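Local coordinates for protein CT_858 (PDB 3DOR), which is a secreted chlamydial protease, probably a serine-type endopeptidase, that in its mature form assembles as a dimer, at residues L423-S427 and K428-E432; E393-A397 and L398-M402; L14-L17 and L18-Y22. All blocks are in the same frame, centred on the assembly; numbering follows the deposited sequence.

Interaction 1: L423-S427 and K428-E432. With SO4 (sulfate ion), chain N.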
loop_
_atom_site.group_PDB
_atom_site.type_symbol
_atom_site.label_atom_id
_atom_site.label_comp_id
_atom_site.label_asym_id
_atom_site.label_seq_id
_atom_site.Cartn_x
_atom_site.Cartn_y
_atom_site.Cartn_z
ATOM N N LEU B 423 11.394 3.909 21.108
ATOM C CA LEU B 423 11.785 5.309 21.268
ATOM C C LEU B 423 13.126 5.412 21.996
ATOM O O LEU B 423 13.947 6.273 21.686
ATOM C CB LEU B 423 10.723 6.074 22.060
ATOM C CG LEU B 423 9.371 6.300 21.381
ATOM C CD1 LEU B 423 8.398 6.921 22.381
ATOM C CD2 LEU B 423 9.548 7.206 20.158
ATOM N N ASN B 424 13.339 4.524 22.963
ATOM C CA ASN B 424 14.578 4.520 23.733
ATOM C C ASN B 424 15.754 4.126 22.833
ATOM O O ASN B 424 16.822 4.734 22.899
ATOM C CB ASN B 424 14.458 3.561 24.920
ATOM C CG ASN B 424 15.543 3.780 25.960
ATOM O OD1 ASN B 424 15.669 4.868 26.523
ATOM N ND2 ASN B 424 16.338 2.744 26.216
ATOM N N CYS B 425 15.560 3.116 21.988
ATOM C CA CYS B 425 16.617 2.688 21.073
ATOM C C CYS B 425 16.953 3.807 20.104
ATOM O O CYS B 425 18.126 4.070 19.820
ATOM C CB CYS B 425 16.184 1.466 20.271
ATOM S SG CYS B 425 16.202 -0.034 21.211
ATOM N N TRP B 426 15.916 4.457 19.588
ATOM C CA TRP B 426 16.119 5.543 18.647
ATOM C C TRP B 426 16.944 6.675 19.261
ATOM O O TRP B 426 17.908 7.135 18.662
ATOM C CB TRP B 426 14.774 6.084 18.159
ATOM C CG TRP B 426 14.901 7.178 17.140
ATOM C CD1 TRP B 426 14.694 8.516 17.340
ATOM C CD2 TRP B 426 15.230 7.026 15.752
ATOM N NE1 TRP B 426 14.867 9.205 16.159
ATOM C CE2 TRP B 426 15.196 8.315 15.170
ATOM C CE3 TRP B 426 15.548 5.926 14.944
ATOM C CZ2 TRP B 426 15.465 8.534 13.813
ATOM C CZ3 TRP B 426 15.817 6.140 13.594
ATOM C CH2 TRP B 426 15.772 7.439 13.043
ATOM N N SER B 427 16.581 7.109 20.459
ATOM C CA SER B 427 17.307 8.203 21.082
ATOM C C SER B 427 18.735 7.837 21.469
ATOM O O SER B 427 19.556 8.718 21.675
ATOM C CB SER B 427 16.560 8.715 22.310
ATOM O OG SER B 427 16.693 7.820 23.393
ATOM N N LYS B 428 19.030 6.544 21.564
ATOM C CA LYS B 428 20.368 6.095 21.926
ATOM C C LYS B 428 21.209 5.781 20.698
ATOM O O LYS B 428 22.391 5.480 20.820
ATOM C CB LYS B 428 20.308 4.845 22.809
ATOM C CG LYS B 428 19.752 5.063 24.208
ATOM C CD LYS B 428 19.765 3.752 24.975
ATOM C CE LYS B 428 19.223 3.909 26.384
ATOM N NZ LYS B 428 19.141 2.584 27.062
ATOM N N GLY B 429 20.605 5.852 19.517
ATOM C CA GLY B 429 21.349 5.552 18.304
ATOM C C GLY B 429 21.458 4.060 18.004
ATOM O O GLY B 429 22.138 3.653 17.061
ATOM N N ASP B 430 20.794 3.248 18.819
ATOM C CA ASP B 430 20.777 1.791 18.667
ATOM C C ASP B 430 19.750 1.471 17.573
ATOM O O ASP B 430 18.722 0.845 17.833
ATOM C CB ASP B 430 20.371 1.183 20.016
ATOM C CG ASP B 430 20.297 -0.333 19.999
ATOM O OD1 ASP B 430 21.017 -0.971 19.203
ATOM O OD2 ASP B 430 19.524 -0.884 20.816
ATOM N N ILE B 431 20.043 1.897 16.347
ATOM C CA ILE B 431 19.115 1.722 15.237
ATOM C C ILE B 431 19.493 0.799 14.087
ATOM O O ILE B 431 18.649 0.512 13.241
ATOM C CB ILE B 431 18.756 3.087 14.621
ATOM C CG1 ILE B 431 19.934 3.623 13.797
ATOM C CG2 ILE B 431 18.402 4.064 15.722
ATOM C CD1 ILE B 431 19.636 4.917 13.060
ATOM N N GLU B 432 20.741 0.345 14.036
ATOM C CA GLU B 432 21.168 -0.548 12.956
ATOM C C GLU B 432 20.679 -1.980 13.212
ATOM O O GLU B 432 20.223 -2.664 12.299
ATOM C CB GLU B 432 22.694 -0.525 12.826
ATOM C CG GLU B 432 23.275 0.830 12.425
ATOM C CD GLU B 432 22.931 1.223 11.001
ATOM O OE1 GLU B 432 23.631 2.091 10.444
ATOM O OE2 GLU B 432 21.961 0.676 10.432
HETATM S S SO4 N . 17.534 3.624 30.353
HETATM O O1 SO4 N . 16.344 2.716 30.137
HETATM O O2 SO4 N . 18.718 3.051 29.680
HETATM O O3 SO4 N . 17.290 4.972 29.760
HETATM O O4 SO4 N . 17.742 3.750 31.826
#
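Where helix 409-428 ends, G429 and D430 fold back onto W426 and C425 in a Schellman motif, a classic way for a helix to stop. Two backbone bonds define it. D430 N reaches C425 O at 3.0 Å, and G429 N reaches W426 O at 3.1 Å, this second donor standing above the carbonyl plane. G429 carries the reversal with a positive phi of 82°, a conformation that glycine adopts readily. D430 then centres an inverse gamma turn.

Polar side chains bond both the last turn and partners beyond it. S427 OG, set between its backbone N and carbonyl carbon (chi1 75°), bends back to N424 O and bonds it at 3.1 Å. K428 runs extended beyond CG, its CG resting 3.2 Å from N424 O, and delivers NZ to sulfate O2 at 2.7 Å. The ion probably comes from the crystallisation liquor. D430 OD2 accepts a hydrogen bond from T435 N, and W426 NE1 bonds G192 O of the second subunit.

The apolar contact is made by I431, whose CG2 methyl meets W426 CE3 obliquely at 3.5 Å.

Around this helix end, L423 and W426 lie on helix 372-384, C425 faces L370 and the loop at S434 and T435, and the second subunit packs on W426 and I431 and pairs its R504 with E432.

Interaction 2: E393-A397 and L398-M402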
loop_
_atom_site.group_PDB
_atom_site.type_symbol
_atom_site.label_atom_id
_atom_site.label_comp_id
_atom_site.label_asym_id
_atom_site.label_seq_id
_atom_site.Cartn_x
_atom_site.Cartn_y
_atom_site.Cartn_z
ATOM N N GLU B 393 -11.127 -0.838 29.077
ATOM C CA GLU B 393 -10.490 0.253 28.345
ATOM C C GLU B 393 -9.637 -0.310 27.208
ATOM O O GLU B 393 -9.654 0.195 26.091
ATOM C CB GLU B 393 -9.612 1.063 29.299
ATOM C CG GLU B 393 -10.020 2.511 29.436
ATOM C CD GLU B 393 -10.029 2.977 30.877
ATOM O OE1 GLU B 393 -11.108 3.389 31.349
ATOM O OE2 GLU B 393 -8.969 2.931 31.540
ATOM N N SER B 394 -8.893 -1.367 27.507
ATOM C CA SER B 394 -8.049 -2.013 26.514
ATOM C C SER B 394 -8.899 -2.547 25.361
ATOM O O SER B 394 -8.591 -2.325 24.190
ATOM C CB SER B 394 -7.278 -3.163 27.161
ATOM O OG SER B 394 -6.492 -2.690 28.239
ATOM N N ARG B 395 -9.974 -3.248 25.695
ATOM C CA ARG B 395 -10.845 -3.803 24.667
ATOM C C ARG B 395 -11.464 -2.719 23.799
ATOM O O ARG B 395 -11.674 -2.919 22.601
ATOM C CB ARG B 395 -11.941 -4.659 25.299
ATOM C CG ARG B 395 -11.497 -6.071 25.638
ATOM C CD ARG B 395 -12.611 -6.832 26.328
ATOM N NE ARG B 395 -12.344 -6.974 27.752
ATOM C CZ ARG B 395 -13.211 -6.679 28.711
ATOM N NH1 ARG B 395 -14.417 -6.221 28.400
ATOM N NH2 ARG B 395 -12.867 -6.842 29.982
ATOM N N LEU B 396 -11.755 -1.568 24.394
ATOM C CA LEU B 396 -12.334 -0.468 23.627
ATOM C C LEU B 396 -11.315 0.117 22.647
ATOM O O LEU B 396 -11.634 0.409 21.490
ATOM C CB LEU B 396 -12.834 0.636 24.564
ATOM C CG LEU B 396 -13.312 1.919 23.873
ATOM C CD1 LEU B 396 -14.326 1.578 22.784
ATOM C CD2 LEU B 396 -13.928 2.862 24.900
ATOM N N ALA B 397 -10.083 0.281 23.107
ATOM C CA ALA B 397 -9.038 0.845 22.267
ATOM C C ALA B 397 -8.488 -0.111 21.201
ATOM O O ALA B 397 -8.189 0.299 20.075
ATOM C CB ALA B 397 -7.892 1.343 23.150
ATOM N N LEU B 398 -8.379 -1.386 21.553
ATOM C CA LEU B 398 -7.802 -2.379 20.655
ATOM C C LEU B 398 -8.762 -3.382 20.032
ATOM O O LEU B 398 -8.443 -3.998 19.014
ATOM C CB LEU B 398 -6.709 -3.131 21.416
ATOM C CG LEU B 398 -5.591 -2.230 21.928
ATOM C CD1 LEU B 398 -4.754 -2.943 22.983
ATOM C CD2 LEU B 398 -4.743 -1.801 20.747
ATOM N N GLY B 399 -9.936 -3.536 20.636
ATOM C CA GLY B 399 -10.907 -4.502 20.147
ATOM C C GLY B 399 -10.867 -5.658 21.131
ATOM O O GLY B 399 -9.938 -5.733 21.939
ATOM N N ASP B 400 -11.851 -6.552 21.088
ATOM C CA ASP B 400 -11.870 -7.677 22.016
ATOM C C ASP B 400 -10.692 -8.621 21.790
ATOM O O ASP B 400 -10.270 -9.322 22.705
ATOM C CB ASP B 400 -13.188 -8.451 21.914
ATOM C CG ASP B 400 -14.387 -7.649 22.435
ATOM O OD1 ASP B 400 -14.194 -6.741 23.274
ATOM O OD2 ASP B 400 -15.527 -7.946 22.015
ATOM N N ASN B 401 -10.168 -8.645 20.570
ATOM C CA ASN B 401 -9.020 -9.486 20.273
ATOM C C ASN B 401 -8.298 -8.952 19.054
ATOM O O ASN B 401 -8.893 -8.269 18.220
ATOM C CB ASN B 401 -9.442 -10.936 20.017
ATOM C CG ASN B 401 -10.279 -11.086 18.764
ATOM O OD1 ASN B 401 -11.481 -11.338 18.838
ATOM N ND2 ASN B 401 -9.650 -10.917 17.602
ATOM N N MET B 402 -7.012 -9.263 18.958
ATOM C CA MET B 402 -6.205 -8.828 17.830
ATOM C C MET B 402 -5.889 -10.061 16.996
ATOM O O MET B 402 -4.985 -10.844 17.318
ATOM C CB MET B 402 -4.930 -8.147 18.329
ATOM C CG MET B 402 -5.206 -6.793 18.977
ATOM S SD MET B 402 -3.816 -6.170 19.933
ATOM C CE MET B 402 -2.778 -5.474 18.589
#
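R395 and G399 face each other where helix 391-398 gives way to a strand, a helix C-terminus ended by a glycine of positive phi. The final turn is still regular: L398 N meets S394 O at 2.8 Å, with an N-H...O angle of 158°. G399 N adds a bond to R395 O at 2.7 Å. Beyond it the chain extends, and the backbone of D400 pairs with V407 as the small hairpin of strands 401-402 and 405-406 begins.

The helical backbone sets L398 CB 3.4 Å from S394 O. From there CG points away from the residue's own carbonyl carbon (chi1 -59°), which sends the branched end to W381 of helix 372-384 and L415 of helix 409-428. A397 CB rests on L384, and S394 OG bonds T390 O.

R395 and D400 meet through the arginine's aliphatic part: R395 CD lies 3.4 Å from D400 OD1, and the arginine chain bends at chi3. R395 NE stays 4.9 Å from D400 OD1, so the opposite charges probably attract without forming a salt bridge. The guanidinium and carboxylate planes are turned 51° apart. On the backbone, R395 CA makes a C-H...O contact with G399 O, 3.5 Å away.

Interaction 3: L14-L17 and L18-Y22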
loop_
_atom_site.group_PDB
_atom_site.type_symbol
_atom_site.label_atom_id
_atom_site.label_comp_id
_atom_site.label_asym_id
_atom_site.label_seq_id
_atom_site.Cartn_x
_atom_site.Cartn_y
_atom_site.Cartn_z
ATOM N N LEU B 14 18.235 -0.300 -4.585
ATOM C CA LEU B 14 18.119 -1.516 -3.786
ATOM C C LEU B 14 19.273 -1.611 -2.806
ATOM O O LEU B 14 19.078 -1.902 -1.632
ATOM C CB LEU B 14 18.117 -2.752 -4.675
ATOM C CG LEU B 14 16.953 -2.919 -5.641
ATOM C CD1 LEU B 14 17.131 -4.251 -6.359
ATOM C CD2 LEU B 14 15.616 -2.870 -4.895
ATOM N N GLU B 15 20.482 -1.364 -3.296
ATOM C CA GLU B 15 21.664 -1.413 -2.449
ATOM C C GLU B 15 21.495 -0.477 -1.259
ATOM O O GLU B 15 21.896 -0.801 -0.139
ATOM C CB GLU B 15 22.913 -1.006 -3.240
ATOM C CG GLU B 15 24.183 -1.006 -2.396
ATOM C CD GLU B 15 25.389 -0.431 -3.126
ATOM O OE1 GLU B 15 26.459 -0.300 -2.491
ATOM O OE2 GLU B 15 25.266 -0.114 -4.329
ATOM N N HIS B 16 20.907 0.691 -1.492
ATOM C CA HIS B 16 20.723 1.634 -0.399
ATOM C C HIS B 16 19.693 1.115 0.601
ATOM O O HIS B 16 19.814 1.349 1.800
ATOM C CB HIS B 16 20.312 3.013 -0.933
ATOM C CG HIS B 16 20.064 4.015 0.148
ATOM N ND1 HIS B 16 18.795 4.436 0.492
ATOM C CD2 HIS B 16 20.911 4.611 1.021
ATOM C CE1 HIS B 16 18.872 5.243 1.535
ATOM N NE2 HIS B 16 20.144 5.366 1.876
ATOM N N LEU B 17 18.683 0.404 0.117
ATOM C CA LEU B 17 17.672 -0.149 1.018
ATOM C C LEU B 17 18.340 -1.178 1.937
ATOM O O LEU B 17 17.995 -1.301 3.113
ATOM C CB LEU B 17 16.542 -0.823 0.224
ATOM C CG LEU B 17 15.706 0.056 -0.715
ATOM C CD1 LEU B 17 14.584 -0.768 -1.336
ATOM C CD2 LEU B 17 15.137 1.231 0.055
ATOM N N LEU B 18 19.316 -1.901 1.392
ATOM C CA LEU B 18 20.035 -2.916 2.156
ATOM C C LEU B 18 20.865 -2.366 3.312
ATOM O O LEU B 18 21.248 -3.114 4.213
ATOM C CB LEU B 18 20.926 -3.736 1.223
ATOM C CG LEU B 18 20.143 -4.495 0.151
ATOM C CD1 LEU B 18 21.092 -5.350 -0.663
ATOM C CD2 LEU B 18 19.076 -5.358 0.810
ATOM N N GLN B 19 21.156 -1.068 3.293
ATOM C CA GLN B 19 21.923 -0.469 4.379
ATOM C C GLN B 19 21.040 0.289 5.354
ATOM O O GLN B 19 21.427 0.546 6.491
ATOM C CB GLN B 19 22.992 0.473 3.822
ATOM C CG GLN B 19 24.054 -0.262 3.045
ATOM C CD GLN B 19 25.314 0.533 2.872
ATOM O OE1 GLN B 19 25.329 1.550 2.180
ATOM N NE2 GLN B 19 26.392 0.075 3.500
ATOM N N VAL B 20 19.836 0.627 4.915
ATOM C CA VAL B 20 18.924 1.383 5.751
ATOM C C VAL B 20 17.801 0.574 6.394
ATOM O O VAL B 20 17.342 0.911 7.486
ATOM C CB VAL B 20 18.324 2.555 4.936
ATOM C CG1 VAL B 20 17.192 3.207 5.693
ATOM C CG2 VAL B 20 19.413 3.574 4.646
ATOM N N LYS B 21 17.362 -0.489 5.730
ATOM C CA LYS B 21 16.274 -1.297 6.266
ATOM C C LYS B 21 16.398 -2.815 6.107
ATOM O O LYS B 21 15.394 -3.495 5.907
ATOM C CB LYS B 21 14.950 -0.853 5.639
ATOM C CG LYS B 21 14.161 0.127 6.463
ATOM C CD LYS B 21 13.736 -0.478 7.785
ATOM C CE LYS B 21 12.357 0.018 8.193
ATOM N NZ LYS B 21 11.273 -0.570 7.328
ATOM N N TYR B 22 17.609 -3.354 6.174
ATOM C CA TYR B 22 17.758 -4.801 6.058
ATOM C C TYR B 22 18.474 -5.293 7.302
ATOM O O TYR B 22 19.706 -5.310 7.370
ATOM C CB TYR B 22 18.541 -5.171 4.808
ATOM C CG TYR B 22 18.568 -6.659 4.567
ATOM C CD1 TYR B 22 17.410 -7.351 4.203
ATOM C CD2 TYR B 22 19.740 -7.387 4.751
ATOM C CE1 TYR B 22 17.423 -8.731 4.032
ATOM C CE2 TYR B 22 19.766 -8.759 4.586
ATOM C CZ TYR B 22 18.608 -9.430 4.232
ATOM O OH TYR B 22 18.633 -10.799 4.129
#
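L14 and L18 are joined by an alpha-helical bond, L18 N to L14 O at 3.0 Å, after which i to i-3 bonds mix with i to i-4 ones until helix 2-20 ends at V20. Q19 N bonds H16 O at 3.1 Å. V20 N is shared, giving weak bonds to both H16 O and L17 O. The firmer closing bond runs from K21 N to L17 O, 2.8 Å long with an N-H...O angle of 162°; L17 O thus receives two donors.

Among the side chains, H16 and V20 touch one turn apart. With H16 CG opposite its backbone N (chi1 178°), the ring swings along the helix toward the later residues, and H16 NE2 comes within 3.4 Å of V20 CG2, the methyl approaching the ring obliquely. Both residues also meet the second subunit, H16 at Q9 and V20 at R504.

L18 lies close against the backbone of the preceding turn, L18 CG 3.3 Å from L14 O and L18 CB 3.4 Å from E15 O. Its end reaches L36, L69 and L512, so this buried leucine joins the helix to helix 36-48 and to strand 507-518. L17 also reaches L512 and touches P502 of the second subunit. E15 instead bonds S40 OG through OE2.

Past the helix end K21 and Y22 are buried and find partners elsewhere in the chain: K21 folds through several bends to make a cation-pi contact with F497, and Y22 OH bonds D71 OD2. The whole is a helix C-terminus loosening into mixed i-3 and i-4 bonding, packed against strand 507-518 and helix 36-48 and also touching the second subunit.

All three interactions are helix C-termini, and their chemistry differs with their surroundings. Interaction 3 is largely buried, its leucines facing a sheet and a second helix. Interaction 1 is mixed: toward the partner subunit it combines packing by W426 and I431 with a hydrogen bond and a salt bridge, while K428 meets the sulfate. Interaction 2 is a surface turn, untouched by the other chain. Glycine ends the helix in 1 and 2, whereas in 3 a lysine leaves it. Interactions 1 and 2 both lean on helix 372-384, and 2 also packs on helix 409-428, which 1 terminates, though their nearest atoms are about 16 Å apart. Interactions 1 and 3 touch through E432 and Q19.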